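Myo-inositol phosphohydrolase (Mitsuokella multacida, PDB 4WU3) probably removes phosphate groups from inositol phosphates such as phytate and binds inositol-(1,3,4,5)-tetrakisphosphate. Local coordinates at residues K413-I418 and T529-A534; Y505-T510 and D521-F526. The protein carries 2 engineered substitutions. All coordinates share one frame; numbering follows the deposited sequence.

Interaction 1: residues K413-I418 and T529-A534; sequences KGPIYI and TMPANA
This is a mainly apolar surface contact in which Pro415, just before strand 416-422, and Tyr417, near its start, rest on Pro531 and Ala534, in the loop between helix 517-529 and strand 535-539. About 290 Å² is buried in all. The prolines meet through their ring carbons, Pro415 CG lying 3.9 Å from Pro531 CB as the rings pass at a slant. The Tyr417 and Pro531 side chains point at each other from opposite directions: Tyr417 OH is only 3.1 Å from Pro531 CD, a close fit, and Tyr417 CE1 is 4.0 Å from Ala534 CB. The tyrosine ring is placed there by a first torsion that sets CG anti to the carbonyl carbon, beside the backbone N (chi1 -67°). Elsewhere on this ring His503 stacks and Phe526 meets it edge-to-face. Pro531 to Ala534 form a type II beta turn, closed by the bond from Ala534 N to Pro531 O (3.2 Å), with Asn533 at a positive phi of 61°. The turn delivers the chain into strand 535-539, the parallel neighbour of 416-422 in a five-stranded mixed sheet of this PTP-like phosphatase fold; the pairing starts at once, since Pro415 and Tyr417 both bond to the Trp535 backbone. Just before it, Ala534 CA makes a CH-O contact of 3.3 Å with Pro415 O. Gly414 CA sits 3.3 Å from Asn533 O, where a side chain directed at the turn would collide with that oxygen. Asn533 CB lies against the backbone oxygen of Lys413, at 3.5 Å from Lys413 O.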
ATOM      1  N   LYS A 413     -13.489  36.433  46.608  1.00 20.31           N
ATOM      2  CA  LYS A 413     -13.635  37.812  47.070  1.00 24.84           C
ATOM      3  C   LYS A 413     -14.420  38.642  46.054  1.00 25.14           C
ATOM      4  O   LYS A 413     -14.500  39.856  46.170  1.00 28.30           O
ATOM      5  CB  LYS A 413     -12.255  38.451  47.297  1.00 25.89           C
ATOM      6  CG  LYS A 413     -11.341  37.688  48.250  1.00 26.93           C
ATOM      7  CD  LYS A 413     -11.978  37.510  49.620  1.00 31.29           C
ATOM      8  CE  LYS A 413     -11.047  36.776  50.577  1.00 39.63           C
ATOM      9  NZ  LYS A 413     -11.760  36.206  51.758  1.00 39.04           N
ATOM     10  N   GLY A 414     -14.993  37.979  45.058  1.00 23.64           N
ATOM     11  CA  GLY A 414     -15.730  38.661  44.002  1.00 19.16           C
ATOM     12  C   GLY A 414     -16.490  37.642  43.176  1.00 18.44           C
ATOM     13  O   GLY A 414     -16.552  36.472  43.541  1.00 19.48           O
ATOM     14  N   PRO A 415     -17.049  38.068  42.040  1.00 16.66           N
ATOM     15  CA  PRO A 415     -17.881  37.177  41.219  1.00 16.31           C
ATOM     16  C   PRO A 415     -17.126  35.940  40.691  1.00 16.35           C
ATOM     17  O   PRO A 415     -15.942  36.022  40.326  1.00 15.39           O
ATOM     18  CB  PRO A 415     -18.367  38.070  40.075  1.00 16.94           C
ATOM     19  CG  PRO A 415     -17.493  39.280  40.085  1.00 17.98           C
ATOM     20  CD  PRO A 415     -16.815  39.383  41.420  1.00 16.84           C
ATOM     21  N   ILE A 416     -17.820  34.804  40.682  1.00 14.31           N
ATOM     22  CA  ILE A 416     -17.227  33.523  40.312  1.00 13.37           C
ATOM     23  C   ILE A 416     -17.666  33.103  38.919  1.00 12.62           C
ATOM     24  O   ILE A 416     -18.868  33.020  38.645  1.00 13.14           O
ATOM     25  CB  ILE A 416     -17.635  32.421  41.303  1.00 14.05           C
ATOM     26  CG1 ILE A 416     -17.178  32.784  42.715  1.00 13.74           C
ATOM     27  CG2 ILE A 416     -17.032  31.081  40.883  1.00 15.52           C
ATOM     28  CD1 ILE A 416     -17.812  31.933  43.792  1.00 14.38           C
ATOM     29  N   TYR A 417     -16.695  32.857  38.041  1.00 11.55           N
ATOM     30  CA  TYR A 417     -16.974  32.412  36.674  1.00 12.26           C
ATOM     31  C   TYR A 417     -16.558  30.961  36.507  1.00 12.04           C
ATOM     32  O   TYR A 417     -15.466  30.568  36.901  1.00 11.54           O
ATOM     33  CB  TYR A 417     -16.232  33.251  35.621  1.00 13.55           C
ATOM     34  CG  TYR A 417     -16.696  34.677  35.518  1.00 15.70           C
ATOM     35  CD1 TYR A 417     -16.290  35.614  36.453  1.00 18.34           C
ATOM     36  CD2 TYR A 417     -17.522  35.096  34.489  1.00 17.96           C
ATOM     37  CE1 TYR A 417     -16.710  36.925  36.384  1.00 21.26           C
ATOM     38  CE2 TYR A 417     -17.949  36.416  34.410  1.00 20.64           C
ATOM     39  CZ  TYR A 417     -17.533  37.323  35.363  1.00 21.98           C
ATOM     40  OH  TYR A 417     -17.928  38.641  35.328  1.00 32.48           O
ATOM     41  N   ILE A 418     -17.448  30.162  35.930  1.00 13.36           N
ATOM     42  CA  ILE A 418     -17.091  28.825  35.476  1.00 12.65           C
ATOM     43  C   ILE A 418     -16.610  28.969  34.031  1.00 11.20           C
ATOM     44  O   ILE A 418     -17.362  29.423  33.159  1.00  9.92           O
ATOM     45  CB  ILE A 418     -18.296  27.861  35.541  1.00 12.39           C
ATOM     46  CG1 ILE A 418     -18.771  27.677  36.995  1.00 13.26           C
ATOM     47  CG2 ILE A 418     -17.957  26.524  34.909  1.00 12.18           C
ATOM     48  CD1 ILE A 418     -17.710  27.204  37.971  1.00 14.33           C
ATOM     49  N   THR A 529     -11.524  42.573  30.580  1.00 17.46           N
ATOM     50  CA  THR A 529     -12.788  43.234  30.911  1.00 17.65           C
ATOM     51  C   THR A 529     -13.456  42.634  32.144  1.00 19.00           C
ATOM     52  O   THR A 529     -14.473  43.147  32.606  1.00 17.39           O
ATOM     53  CB  THR A 529     -13.792  43.104  29.760  1.00 19.31           C
ATOM     54  OG1 THR A 529     -14.208  41.747  29.641  1.00 22.10           O
ATOM     55  CG2 THR A 529     -13.183  43.432  28.489  1.00 24.58           C
ATOM     56  N   MET A 530     -12.920  41.535  32.667  1.00 17.58           N
ATOM     57  CA  MET A 530     -13.582  40.869  33.770  1.00 18.67           C
ATOM     58  C   MET A 530     -13.501  41.744  35.015  1.00 18.23           C
ATOM     59  O   MET A 530     -12.576  42.541  35.168  1.00 17.06           O
ATOM     60  CB  MET A 530     -12.988  39.481  34.029  1.00 19.35           C
ATOM     61  CG  MET A 530     -11.642  39.469  34.734  1.00 18.72           C
ATOM     62  SD  MET A 530     -10.948  37.799  34.751  1.00 21.80           S
ATOM     63  CE  MET A 530      -9.527  38.071  35.785  1.00 21.42           C
ATOM     64  N   PRO A 531     -14.492  41.613  35.898  1.00 18.80           N
ATOM     65  CA  PRO A 531     -14.518  42.445  37.094  1.00 21.15           C
ATOM     66  C   PRO A 531     -13.333  42.180  37.985  1.00 20.46           C
ATOM     67  O   PRO A 531     -12.794  41.076  37.976  1.00 18.57           O
ATOM     68  CB  PRO A 531     -15.789  41.994  37.825  1.00 22.24           C
ATOM     69  CG  PRO A 531     -16.596  41.259  36.819  1.00 20.53           C
ATOM     70  CD  PRO A 531     -15.627  40.678  35.836  1.00 19.31           C
ATOM     71  N   ALA A 532     -12.929  43.180  38.759  1.00 21.79           N
ATOM     72  CA  ALA A 532     -11.867  42.960  39.720  1.00 23.16           C
ATOM     73  C   ALA A 532     -12.330  41.945  40.752  1.00 20.02           C
ATOM     74  O   ALA A 532     -13.527  41.790  41.019  1.00 18.39           O
ATOM     75  CB  ALA A 532     -11.435  44.263  40.385  1.00 27.18           C
ATOM     76  N   ASN A 533     -11.359  41.258  41.325  1.00 18.60           N
ATOM     77  CA  ASN A 533     -11.590  40.181  42.284  1.00 21.13           C
ATOM     78  C   ASN A 533     -12.386  39.010  41.698  1.00 18.00           C
ATOM     79  O   ASN A 533     -12.847  38.158  42.453  1.00 15.68           O
ATOM     80  CB  ASN A 533     -12.350  40.639  43.539  1.00 24.47           C
ATOM     81  CG  ASN A 533     -11.889  41.969  44.097  1.00 34.88           C
ATOM     82  OD1 ASN A 533     -12.706  42.834  44.447  1.00 39.64           O
ATOM     83  ND2 ASN A 533     -10.600  42.126  44.235  1.00 31.33           N
ATOM     84  N   ALA A 534     -12.594  38.983  40.384  1.00 15.79           N
ATOM     85  CA  ALA A 534     -13.281  37.846  39.766  1.00 16.74           C
ATOM     86  C   ALA A 534     -12.496  36.570  40.077  1.00 15.02           C
ATOM     87  O   ALA A 534     -11.260  36.586  40.116  1.00 11.94           O
ATOM     88  CB  ALA A 534     -13.407  38.027  38.257  1.00 15.89           C
TER
HETATM   89  O   HOH W   1     -11.995  36.383  43.846  1.00 15.65           O

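Interaction 2: residues Y505-T510 and D521-F526; sequences YRIAAT and DEFINF
Strand 505-509 and helix 521-526 run nearly antiparallel, at 160° with axes 9.7 Å apart, and come closest at Ile507 and Glu522, whose CA atoms are 7.5 Å apart. They form the first half of a beta-alpha-beta crossover: edge strand 503-509, helix 517-529, then parallel strand 535-539, two places away in the sheet. The principal polar link is from Tyr505 OH to Glu522 OE2, a short 2.6 Å bond that uses the anti lone pair of the carboxylate, whose plane stands almost perpendicular to the phenol ring. Glu522 extends its chain to the strand with CG anti to the backbone N (chi1 178°). The same OE2 is salt-bridged to Lys449, which also bonds to Arg506 O and makes a cation-pi contact with Tyr505, so the acid probably remains ionised. Phe526 sets its CD1 over one face of the Tyr505 ring, toward the rim, 3.8 Å from Tyr505 CD1; with the planes at 48°, the pair is oblique. Replacing Tyr505 with an alanine would probably leave Glu522 OE2 with Lys449 but without its phenol donor, and open a gap beside Phe526. Deeper in, Ile507 CD1 packs on Phe523 CB at 3.9 Å, while Ile507 CG1 runs past the aliphatic part of Glu522. Two waters also bridge the segments. One donates to both Tyr505 OH and Glu522 O; the other accepts from Ala508 N at 2.9 Å and donates to Glu522 OE1 at 3.2 Å.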
ATOM      1  N   TYR A 505     -18.711  31.129  31.123  1.00 11.38           N
ATOM      2  CA  TYR A 505     -18.057  31.498  29.885  1.00 11.66           C
ATOM      3  C   TYR A 505     -17.495  30.242  29.214  1.00 12.38           C
ATOM      4  O   TYR A 505     -16.973  29.348  29.873  1.00 12.71           O
ATOM      5  CB  TYR A 505     -16.964  32.557  30.114  1.00 12.17           C
ATOM      6  CG  TYR A 505     -16.532  33.222  28.828  1.00 12.62           C
ATOM      7  CD1 TYR A 505     -17.162  34.368  28.366  1.00 12.41           C
ATOM      8  CD2 TYR A 505     -15.519  32.678  28.051  1.00 13.34           C
ATOM      9  CE1 TYR A 505     -16.791  34.957  27.166  1.00 11.91           C
ATOM     10  CE2 TYR A 505     -15.140  33.256  26.854  1.00 12.89           C
ATOM     11  CZ  TYR A 505     -15.779  34.394  26.411  1.00 13.16           C
ATOM     12  OH  TYR A 505     -15.400  34.951  25.207  1.00 11.73           O
ATOM     13  N   ARG A 506     -17.627  30.187  27.896  1.00 12.89           N
ATOM     14  CA  ARG A 506     -17.262  29.020  27.121  1.00 13.04           C
ATOM     15  C   ARG A 506     -16.131  29.316  26.142  1.00 11.88           C
ATOM     16  O   ARG A 506     -16.239  30.225  25.331  1.00 10.47           O
ATOM     17  CB  ARG A 506     -18.486  28.550  26.329  1.00 13.88           C
ATOM     18  CG  ARG A 506     -18.242  27.309  25.482  1.00 14.91           C
ATOM     19  CD  ARG A 506     -18.092  26.086  26.355  1.00 15.53           C
ATOM     20  NE  ARG A 506     -18.128  24.856  25.577  1.00 16.65           N
ATOM     21  CZ  ARG A 506     -19.234  24.183  25.273  1.00 16.16           C
ATOM     22  NH1 ARG A 506     -20.419  24.618  25.669  1.00 18.48           N
ATOM     23  NH2 ARG A 506     -19.151  23.067  24.566  1.00 16.37           N
ATOM     24  N   ILE A 507     -15.046  28.552  26.222  1.00 10.56           N
ATOM     25  CA  ILE A 507     -14.044  28.547  25.161  1.00 10.73           C
ATOM     26  C   ILE A 507     -13.998  27.132  24.583  1.00 10.84           C
ATOM     27  O   ILE A 507     -13.838  26.147  25.316  1.00  9.38           O
ATOM     28  CB  ILE A 507     -12.650  28.993  25.667  1.00 11.96           C
ATOM     29  CG1 ILE A 507     -12.730  30.418  26.216  1.00 12.56           C
ATOM     30  CG2 ILE A 507     -11.629  28.940  24.540  1.00 12.05           C
ATOM     31  CD1 ILE A 507     -11.497  30.872  26.960  1.00 12.86           C
ATOM     32  N   ALA A 508     -14.163  27.028  23.272  1.00 10.39           N
ATOM     33  CA  ALA A 508     -14.255  25.735  22.617  1.00 10.82           C
ATOM     34  C   ALA A 508     -12.869  25.176  22.264  1.00 11.77           C
ATOM     35  O   ALA A 508     -12.472  25.138  21.096  1.00 12.80           O
ATOM     36  CB  ALA A 508     -15.132  25.842  21.378  1.00 10.47           C
ATOM     37  N   ALA A 509     -12.144  24.721  23.283  1.00 11.58           N
ATOM     38  CA  ALA A 509     -10.775  24.247  23.097  1.00 10.85           C
ATOM     39  C   ALA A 509     -10.774  22.759  22.777  1.00 11.13           C
ATOM     40  O   ALA A 509     -11.418  21.967  23.456  1.00 10.96           O
ATOM     41  CB  ALA A 509      -9.939  24.533  24.338  1.00  9.87           C
ATOM     42  N   THR A 510     -10.058  22.385  21.719  1.00 12.99           N
ATOM     43  CA  THR A 510     -10.032  20.995  21.269  1.00 11.44           C
ATOM     44  C   THR A 510      -9.234  20.143  22.237  1.00 11.48           C
ATOM     45  O   THR A 510      -8.169  20.542  22.687  1.00  9.92           O
ATOM     46  CB  THR A 510      -9.429  20.871  19.866  1.00 10.98           C
ATOM     47  OG1 THR A 510     -10.193  21.667  18.955  1.00 10.58           O
ATOM     48  CG2 THR A 510      -9.442  19.408  19.409  1.00 10.65           C
ATOM     49  N   ASP A 521      -6.455  34.120  22.635  1.00 17.83           N
ATOM     50  CA  ASP A 521      -6.857  35.516  22.493  1.00 18.85           C
ATOM     51  C   ASP A 521      -8.210  35.754  23.154  1.00 18.30           C
ATOM     52  O   ASP A 521      -8.416  36.778  23.807  1.00 17.26           O
ATOM     53  CB  ASP A 521      -6.989  35.888  21.016  1.00 21.65           C
ATOM     54  CG  ASP A 521      -5.689  36.352  20.409  1.00 23.29           C
ATOM     55  OD1 ASP A 521      -4.722  36.555  21.159  1.00 29.23           O
ATOM     56  OD2 ASP A 521      -5.648  36.525  19.175  1.00 29.07           O
ATOM     57  N   GLU A 522      -9.139  34.823  22.950  1.00 16.02           N
ATOM     58  CA  GLU A 522     -10.454  34.927  23.569  1.00 18.19           C
ATOM     59  C   GLU A 522     -10.282  35.008  25.073  1.00 15.85           C
ATOM     60  O   GLU A 522     -10.902  35.837  25.715  1.00 18.62           O
ATOM     61  CB  GLU A 522     -11.371  33.758  23.180  1.00 19.29           C
ATOM     62  CG  GLU A 522     -12.746  33.806  23.840  1.00 23.28           C
ATOM     63  CD  GLU A 522     -13.809  33.002  23.106  1.00 26.17           C
ATOM     64  OE1 GLU A 522     -13.474  32.257  22.158  1.00 25.22           O
ATOM     65  OE2 GLU A 522     -14.997  33.119  23.478  1.00 31.22           O
ATOM     66  N   PHE A 523      -9.427  34.171  25.643  1.00 14.42           N
ATOM     67  CA  PHE A 523      -9.216  34.239  27.079  1.00 13.54           C
ATOM     68  C   PHE A 523      -8.577  35.555  27.527  1.00 13.50           C
ATOM     69  O   PHE A 523      -8.966  36.117  28.549  1.00 14.22           O
ATOM     70  CB  PHE A 523      -8.374  33.080  27.589  1.00 13.36           C
ATOM     71  CG  PHE A 523      -8.127  33.133  29.075  1.00 12.68           C
ATOM     72  CD1 PHE A 523      -9.180  32.995  29.972  1.00 14.40           C
ATOM     73  CD2 PHE A 523      -6.860  33.333  29.574  1.00 12.24           C
ATOM     74  CE1 PHE A 523      -8.966  33.059  31.347  1.00 13.93           C
ATOM     75  CE2 PHE A 523      -6.636  33.401  30.943  1.00 13.41           C
ATOM     76  CZ  PHE A 523      -7.690  33.262  31.833  1.00 13.70           C
ATOM     77  N   ILE A 524      -7.587  36.040  26.794  1.00 11.59           N
ATOM     78  CA  ILE A 524      -6.913  37.270  27.196  1.00 11.98           C
ATOM     79  C   ILE A 524      -7.893  38.444  27.149  1.00 12.33           C
ATOM     80  O   ILE A 524      -7.991  39.243  28.089  1.00 12.77           O
ATOM     81  CB  ILE A 524      -5.685  37.531  26.315  1.00 12.08           C
ATOM     82  CG1 ILE A 524      -4.642  36.439  26.587  1.00 11.94           C
ATOM     83  CG2 ILE A 524      -5.112  38.924  26.563  1.00 11.04           C
ATOM     84  CD1 ILE A 524      -3.507  36.409  25.598  1.00 11.81           C
ATOM     85  N   ASN A 525      -8.649  38.519  26.068  1.00 13.48           N
ATOM     86  CA  ASN A 525      -9.698  39.505  25.975  1.00 15.89           C
ATOM     87  C   ASN A 525     -10.650  39.390  27.164  1.00 14.27           C
ATOM     88  O   ASN A 525     -10.980  40.389  27.791  1.00 14.29           O
ATOM     89  CB  ASN A 525     -10.434  39.368  24.645  1.00 18.20           C
ATOM     90  CG  ASN A 525      -9.565  39.769  23.470  1.00 22.69           C
ATOM     91  OD1 ASN A 525      -8.524  40.412  23.638  1.00 25.22           O
ATOM     92  ND2 ASN A 525      -9.988  39.396  22.273  1.00 28.13           N
ATOM     93  N   PHE A 526     -11.068  38.176  27.502  1.00 13.70           N
ATOM     94  CA  PHE A 526     -11.929  37.993  28.667  1.00 12.19           C
ATOM     95  C   PHE A 526     -11.288  38.604  29.902  1.00 12.83           C
ATOM     96  O   PHE A 526     -11.958  39.301  30.654  1.00 13.78           O
ATOM     97  CB  PHE A 526     -12.235  36.512  28.913  1.00 12.36           C
ATOM     98  CG  PHE A 526     -13.016  36.253  30.172  1.00 11.90           C
ATOM     99  CD1 PHE A 526     -14.377  36.289  30.168  1.00 11.66           C
ATOM    100  CD2 PHE A 526     -12.385  35.970  31.352  1.00 10.98           C
ATOM    101  CE1 PHE A 526     -15.101  36.050  31.323  1.00 12.00           C
ATOM    102  CE2 PHE A 526     -13.103  35.736  32.507  1.00 10.79           C
ATOM    103  CZ  PHE A 526     -14.466  35.780  32.493  1.00 10.23           C
TER
HETATM  104  O   HOH W   2     -13.422  36.877  25.083  1.00 27.91           O
HETATM  105  O   HOH W   3     -13.638  29.148  21.418  1.00 26.05           O

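How the interactions relate
The centres of interactions 1 and 2 are about 15 Å apart, and both contacts reach the same five-stranded sheet, where strands 416-422 and 503-509 are parallel neighbours. In chain order, 413-418 and 529-534 enclose both segments of interaction 2, and helix 517-529 leads from 521-526 straight into the loop of interaction 1. They also touch: Ile418 O is 3.0 Å from Tyr505 N, a probable hydrogen bond, and Tyr417 CD2 packs 3.7 Å from Phe526 CZ. Interaction 1 lies at the surface, where strand 535-539 begins; this strand leads toward residues 540-546, which line the inositol tetrakisphosphate pocket. Within interaction 2's own strand segment, Ala509 O accepts a hydrogen bond from Arg546 NH1, a residue of that pocket.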